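Local coordinates for ribosomal RNA small subunit methyltransferase E (Legionella pneumophila, PDB 5O95), which probably methylates the N3 position of uridine 1498 in 16S rRNA, using S-adenosyl-L-methionine as methyl donor, at residues Leu85-Ala88 against Arg94-Met97. Numbering follows the deposited sequence.
Sequences LAQA and RMEM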
loop_
_atom_site.group_PDB
_atom_site.type_symbol
_atom_site.label_atom_id
_atom_site.label_comp_id
_atom_site.label_asym_id
_atom_site.label_seq_id
_atom_site.Cartn_x
_atom_site.Cartn_y
_atom_site.Cartn_z
ATOM N N LEU B 85 3.145 -12.640 8.862
ATOM C CA LEU B 85 3.919 -11.412 8.778
ATOM C C LEU B 85 4.393 -11.031 10.167
ATOM O O LEU B 85 3.583 -10.934 11.091
ATOM C CB LEU B 85 3.022 -10.283 8.266
ATOM C CG LEU B 85 3.704 -8.912 8.338
ATOM C CD1 LEU B 85 4.988 -8.830 7.476
ATOM C CD2 LEU B 85 2.698 -7.817 7.954
ATOM N N ALA B 86 5.701 -10.793 10.303
ATOM C CA ALA B 86 6.282 -10.279 11.541
ATOM C C ALA B 86 6.748 -8.875 11.198
ATOM O O ALA B 86 7.694 -8.710 10.423
ATOM C CB ALA B 86 7.444 -11.157 12.009
ATOM N N GLN B 87 6.030 -7.865 11.694
ATOM C CA GLN B 87 6.232 -6.478 11.283
ATOM C C GLN B 87 6.859 -5.736 12.447
ATOM O O GLN B 87 6.259 -5.663 13.524
ATOM C CB GLN B 87 4.890 -5.827 10.927
ATOM C CG GLN B 87 4.997 -4.375 10.461
ATOM C CD GLN B 87 5.614 -4.242 9.069
ATOM O OE1 GLN B 87 5.622 -5.191 8.301
ATOM N NE2 GLN B 87 6.144 -3.057 8.748
ATOM N N ALA B 88 8.047 -5.173 12.228
ATOM C CA ALA B 88 8.709 -4.444 13.301
ATOM C C ALA B 88 7.878 -3.233 13.703
ATOM O O ALA B 88 7.281 -2.560 12.857
ATOM C CB ALA B 88 10.094 -4.006 12.842
ATOM N N ARG B 94 2.106 3.956 11.415
ATOM C CA ARG B 94 2.408 3.042 10.318
ATOM C C ARG B 94 1.860 1.647 10.587
ATOM O O ARG B 94 1.373 0.973 9.666
ATOM C CB ARG B 94 3.926 3.011 10.094
ATOM C CG ARG B 94 4.496 4.330 9.609
ATOM C CD ARG B 94 5.976 4.445 9.929
ATOM N NE ARG B 94 6.581 5.639 9.333
ATOM C CZ ARG B 94 6.486 6.861 9.848
ATOM N NH1 ARG B 94 7.066 7.888 9.236
ATOM N NH2 ARG B 94 5.807 7.058 10.973
ATOM N N MET B 95 1.879 1.206 11.852
ATOM C CA MET B 95 1.399 -0.141 12.135
ATOM C C MET B 95 -0.089 -0.245 11.876
ATOM O O MET B 95 -0.567 -1.279 11.397
ATOM C CB MET B 95 1.687 -0.525 13.580
ATOM C CG MET B 95 1.394 -1.980 13.892
ATOM S SD MET B 95 2.439 -3.138 12.973
ATOM C CE MET B 95 3.648 -3.525 14.248
ATOM N N GLU B 96 -0.832 0.827 12.155
ATOM C CA GLU B 96 -2.277 0.775 11.925
ATOM C C GLU B 96 -2.570 0.565 10.447
ATOM O O GLU B 96 -3.481 -0.184 10.081
ATOM C CB GLU B 96 -2.917 2.063 12.440
ATOM C CG GLU B 96 -3.033 2.158 13.988
ATOM C CD GLU B 96 -1.720 2.308 14.764
ATOM O OE1 GLU B 96 -0.667 2.660 14.190
ATOM O OE2 GLU B 96 -1.753 2.095 15.998
ATOM N N MET B 97 -1.777 1.178 9.580
ATOM C CA MET B 97 -1.931 0.968 8.146
ATOM C C MET B 97 -1.596 -0.468 7.770
ATOM O O MET B 97 -2.335 -1.105 6.999
ATOM C CB MET B 97 -1.015 1.963 7.420
ATOM C CG MET B 97 -1.449 2.299 6.025
ATOM S SD MET B 97 -0.072 2.046 4.921
ATOM C CE MET B 97 0.071 0.282 5.054
#
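Met95 reaches from the first turn of helix 94-104 to the end of strand 82-88 and lies alongside Gln87, the two side chains running past each other in opposite directions. Their contact is apolar: Met95 SD sits 3.8 Å from Gln87 CG and 4.2 Å from Gln87 CB, so the sulfur rests against the aliphatic part of the glutamine and not its amide. CG of Gln87 stands opposite its own backbone N (chi1 -179°), which extends the chain toward the helix; the bend at the next bond (chi2 72°) then turns the amide off that line.

A second set of contacts is made by the methyl group with the strand backbone. Two bends in Met95, at chi2 (64°) and chi3, bring CE to 3.5 Å from Gln87 O and 4.0 Å from Ala88 O. These are van der Waals approaches of a methyl to carbonyl oxygens. No hydrogen bond links the segments, and the nearest CA atoms, those of Gln87 and Met95, are 8.0 Å apart, a gap spanned by side chains.

All three touching residues are buried, with further neighbours around them. Gln87 also packs on Ile196 of strand 191-196 and on Ala231 of helix 227-242, while Met95 meets Trp134 of helix 124-145. The Ala88 side chain, directed away from helix 94-104, lies near Gly197 (nearest atoms about 4 Å apart), and that of Gln87 near Thr227 (also about 4 Å, nearest atoms); both neighbours have been seen to bind S-adenosyl-L-methionine, though none is bound to this chain here. The arrangement is thus packing of the helix's first turn against the strand's end in the beta-alpha-beta unit 82-88, 94-104, 109-114, on the parallel sheet of the SPOUT methyltransferase domain and beside its cofactor site.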